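Local atomic coordinates of glucokinase (Streptomyces griseus, PDB entry 3VGL), a protein that probably phosphorylates D-glucose with ATP to give glucose 6-phosphate and ADP, as a glucokinase of the ROK family. Residues Gly2-Gly10 / Gly302-Arg311. Sequence-based numbering, arbitrary orientation.
Sequences GLTIGVDIG and GLVGAADLAR. With ANP (phosphoaminophosphonic acid-adenylate ester), chain E.
Gly6 and Ala307 bring strand 3-9 and helix 302-311 together: their CA atoms are 3.9 Å apart, and the two axes, set at 134° to each other, approach to 6.1 Å. The contact is a worked example of how glycine lets a helix settle onto a sheet: a CB on Gly6 would collide with Leu303 O, whereas the bare CA makes an almost straight CA-H...O contact with that oxygen (CA to O 3.4 Å). The methyl of Ala307 rests on the strand, its CB 3.6 Å from Gly6 N. Toward the strand's start, Thr4 OG1 donates to Ala307 O at 2.9 Å. With chi1 at 55°, the hydroxyl sits between Thr4's own N and carbonyl carbon and arrives above the plane of the Ala307 carbonyl; Arg311 N reaches the same oxygen from the opposite face. The Arg311 guanidinium lies with one face over Thr4 OG1, and its NH1 gives a bent bond to Gly2 O (3.2 Å), while NH2 forms an in-plane salt bridge with Asp308 OD1. Val19 O also accepts from NH1, tying the helix to the neighbouring strand 13-19. Cutting Arg311 back to an alanine is likely to leave Gly2 O and Val19 O without this donor and Asp308 with Arg115 but not the arginine as charge partner. At the other end, CG anti to the backbone N (chi1 -176°) carries the Asp8 carboxylate to Gly302, and a water links OD2 to Leu303 N. Beyond it, Gly10 touches the AMPPNP beta-phosphate. Helix 37-52 packs on Ile5 and Val7, which point away from helix 302-311, so the strand is sandwiched between helices, as expected for the N-terminal domain of the actin-like ATPase fold.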
loop_
_atom_site.group_PDB
_atom_site.type_symbol
_atom_site.label_atom_id
_atom_site.label_comp_id
_atom_site.label_asym_id
_atom_site.label_seq_id
_atom_site.Cartn_x
_atom_site.Cartn_y
_atom_site.Cartn_z
ATOM N N GLY A 2 -0.142 49.244 -14.825
ATOM C CA GLY A 2 -1.596 49.533 -14.679
ATOM C C GLY A 2 -2.298 48.400 -13.969
ATOM O O GLY A 2 -1.677 47.647 -13.206
ATOM N N LEU A 3 -3.595 48.269 -14.225
ATOM C CA LEU A 3 -4.398 47.208 -13.626
ATOM C C LEU A 3 -4.617 46.073 -14.606
ATOM O O LEU A 3 -4.821 46.293 -15.796
ATOM C CB LEU A 3 -5.762 47.756 -13.212
ATOM C CG LEU A 3 -5.741 48.997 -12.316
ATOM C CD1 LEU A 3 -7.165 49.451 -12.123
ATOM C CD2 LEU A 3 -5.112 48.694 -10.989
ATOM N N THR A 4 -4.568 44.851 -14.089
ATOM C CA THR A 4 -4.944 43.669 -14.861
ATOM C C THR A 4 -6.027 42.924 -14.101
ATOM O O THR A 4 -6.294 43.227 -12.934
ATOM C CB THR A 4 -3.735 42.731 -15.047
ATOM O OG1 THR A 4 -3.200 42.428 -13.756
ATOM C CG2 THR A 4 -2.669 43.415 -15.898
ATOM N N ILE A 5 -6.660 41.962 -14.765
ATOM C CA ILE A 5 -7.617 41.094 -14.113
ATOM C C ILE A 5 -6.991 39.722 -13.956
ATOM O O ILE A 5 -6.348 39.244 -14.874
ATOM C CB ILE A 5 -8.921 40.965 -14.961
ATOM C CG1 ILE A 5 -9.786 42.217 -14.797
ATOM C CG2 ILE A 5 -9.711 39.687 -14.590
ATOM C CD1 ILE A 5 -10.932 42.058 -13.805
ATOM N N GLY A 6 -7.149 39.125 -12.778
ATOM C CA GLY A 6 -6.817 37.697 -12.601
ATOM C C GLY A 6 -8.107 36.896 -12.514
ATOM O O GLY A 6 -9.072 37.332 -11.881
ATOM N N VAL A 7 -8.142 35.718 -13.158
ATOM C CA VAL A 7 -9.293 34.816 -13.091
ATOM C C VAL A 7 -8.804 33.423 -12.688
ATOM O O VAL A 7 -8.006 32.819 -13.413
ATOM C CB VAL A 7 -10.026 34.676 -14.467
ATOM C CG1 VAL A 7 -11.339 33.872 -14.313
ATOM C CG2 VAL A 7 -10.313 36.044 -15.075
ATOM N N ASP A 8 -9.256 32.927 -11.537
ATOM C CA ASP A 8 -8.850 31.591 -11.079
ATOM C C ASP A 8 -10.003 30.664 -11.394
ATOM O O ASP A 8 -11.115 30.853 -10.887
ATOM C CB ASP A 8 -8.559 31.639 -9.563
ATOM C CG ASP A 8 -8.041 30.307 -9.015
ATOM O OD1 ASP A 8 -8.647 29.242 -9.293
ATOM O OD2 ASP A 8 -7.017 30.332 -8.296
ATOM N N ILE A 9 -9.759 29.688 -12.275
ATOM C CA ILE A 9 -10.787 28.720 -12.637
ATOM C C ILE A 9 -10.464 27.375 -12.015
ATOM O O ILE A 9 -9.535 26.673 -12.457
ATOM C CB ILE A 9 -10.930 28.534 -14.147
ATOM C CG1 ILE A 9 -11.230 29.880 -14.791
ATOM C CG2 ILE A 9 -12.083 27.558 -14.454
ATOM C CD1 ILE A 9 -10.586 30.041 -16.141
ATOM N N GLY A 10 -11.226 27.040 -10.983
ATOM C CA GLY A 10 -11.017 25.765 -10.274
ATOM C C GLY A 10 -12.114 24.770 -10.603
ATOM O O GLY A 10 -13.059 25.080 -11.319
ATOM N N GLY A 302 -4.126 32.545 -6.299
ATOM C CA GLY A 302 -4.090 32.203 -7.706
ATOM C C GLY A 302 -4.539 33.360 -8.584
ATOM O O GLY A 302 -3.917 33.645 -9.610
ATOM N N LEU A 303 -5.605 34.042 -8.180
ATOM C CA LEU A 303 -6.076 35.151 -9.019
ATOM C C LEU A 303 -5.087 36.308 -8.987
ATOM O O LEU A 303 -4.832 36.938 -10.011
ATOM C CB LEU A 303 -7.516 35.575 -8.705
ATOM C CG LEU A 303 -7.948 36.471 -7.560
ATOM C CD1 LEU A 303 -7.620 37.967 -7.822
ATOM C CD2 LEU A 303 -9.442 36.334 -7.347
ATOM N N VAL A 304 -4.489 36.555 -7.815
ATOM C CA VAL A 304 -3.444 37.586 -7.700
ATOM C C VAL A 304 -2.221 37.219 -8.552
ATOM O O VAL A 304 -1.725 38.017 -9.353
ATOM C CB VAL A 304 -3.046 37.841 -6.235
ATOM C CG1 VAL A 304 -1.824 38.781 -6.143
ATOM C CG2 VAL A 304 -4.256 38.419 -5.453
ATOM N N GLY A 305 -1.722 35.990 -8.391
ATOM C CA GLY A 305 -0.597 35.588 -9.185
ATOM C C GLY A 305 -0.875 35.596 -10.673
ATOM O O GLY A 305 -0.013 35.993 -11.446
ATOM N N ALA A 306 -2.064 35.140 -11.083
ATOM C CA ALA A 306 -2.423 35.135 -12.497
ATOM C C ALA A 306 -2.491 36.551 -13.079
ATOM O O ALA A 306 -1.995 36.788 -14.179
ATOM C CB ALA A 306 -3.744 34.398 -12.721
ATOM N N ALA A 307 -3.073 37.470 -12.313
ATOM C CA ALA A 307 -3.101 38.903 -12.680
ATOM C C ALA A 307 -1.681 39.413 -12.877
ATOM O O ALA A 307 -1.389 40.104 -13.859
ATOM C CB ALA A 307 -3.812 39.720 -11.613
ATOM N N ASP A 308 -0.786 39.073 -11.948
ATOM C CA ASP A 308 0.564 39.591 -12.038
ATOM C C ASP A 308 1.326 38.952 -13.188
ATOM O O ASP A 308 2.118 39.615 -13.838
ATOM C CB ASP A 308 1.324 39.457 -10.720
ATOM C CG ASP A 308 2.601 40.267 -10.708
ATOM O OD1 ASP A 308 2.541 41.529 -10.648
ATOM O OD2 ASP A 308 3.679 39.662 -10.786
ATOM N N LEU A 309 1.084 37.658 -13.449
ATOM C CA LEU A 309 1.728 36.998 -14.583
ATOM C C LEU A 309 1.252 37.581 -15.930
ATOM O O LEU A 309 1.999 37.575 -16.907
ATOM C CB LEU A 309 1.550 35.462 -14.513
ATOM C CG LEU A 309 2.371 34.764 -13.416
ATOM C CD1 LEU A 309 1.853 33.357 -13.162
ATOM C CD2 LEU A 309 3.871 34.708 -13.742
ATOM N N ALA A 310 0.029 38.103 -15.967
ATOM C CA ALA A 310 -0.475 38.780 -17.166
ATOM C C ALA A 310 0.282 40.086 -17.392
ATOM O O ALA A 310 0.582 40.440 -18.528
ATOM C CB ALA A 310 -1.975 39.041 -17.056
ATOM N N ARG A 311 0.591 40.780 -16.295
ATOM C CA ARG A 311 1.258 42.092 -16.334
ATOM C C ARG A 311 2.702 41.969 -16.812
ATOM O O ARG A 311 3.229 42.886 -17.436
ATOM C CB ARG A 311 1.202 42.737 -14.949
ATOM C CG ARG A 311 1.684 44.176 -14.847
ATOM C CD ARG A 311 0.934 44.880 -13.715
ATOM N NE ARG A 311 0.833 43.995 -12.558
ATOM C CZ ARG A 311 -0.206 43.930 -11.727
ATOM N NH1 ARG A 311 -1.270 44.724 -11.904
ATOM N NH2 ARG A 311 -0.174 43.049 -10.722
HETATM P PB ANP E . -11.525 25.324 -6.405
HETATM O O1B ANP E . -10.841 23.955 -6.330
HETATM O O2B ANP E . -12.718 25.409 -7.311
HETATM N N3B ANP E . -10.386 26.497 -6.919
HETATM P PA ANP E . -11.468 25.583 -3.494
HETATM O O1A ANP E . -12.349 26.419 -2.561
HETATM O O2A ANP E . -9.992 25.829 -3.553
HETATM O O3A ANP E . -12.132 25.679 -4.962
HETATM O "O5'" ANP E . -11.669 24.020 -3.167
HETATM C "C5'" ANP E . -12.968 23.430 -3.061
HETATM C "C4'" ANP E . -12.897 22.227 -2.145
HETATM O "O4'" ANP E . -12.290 22.592 -0.898
HETATM C "C3'" ANP E . -14.286 21.734 -1.823
HETATM O "O3'" ANP E . -14.177 20.341 -1.517
HETATM C "C2'" ANP E . -14.598 22.512 -0.571
HETATM O "O2'" ANP E . -15.575 21.868 0.228
HETATM C "C1'" ANP E . -13.260 22.602 0.147
HETATM N N9 ANP E . -13.101 23.898 0.831
HETATM C C8 ANP E . -13.008 25.120 0.275
HETATM N N7 ANP E . -12.858 26.080 1.243
HETATM C C5 ANP E . -12.831 25.426 2.418
HETATM C C6 ANP E . -12.718 25.791 3.859
HETATM N N6 ANP E . -12.571 27.085 4.243
HETATM N N1 ANP E . -12.728 24.782 4.756
HETATM C C2 ANP E . -12.873 23.475 4.428
HETATM N N3 ANP E . -12.994 23.079 3.139
HETATM C C4 ANP E . -12.985 23.994 2.149
HETATM O O HOH W 1 -7.423 32.482 -6.538
#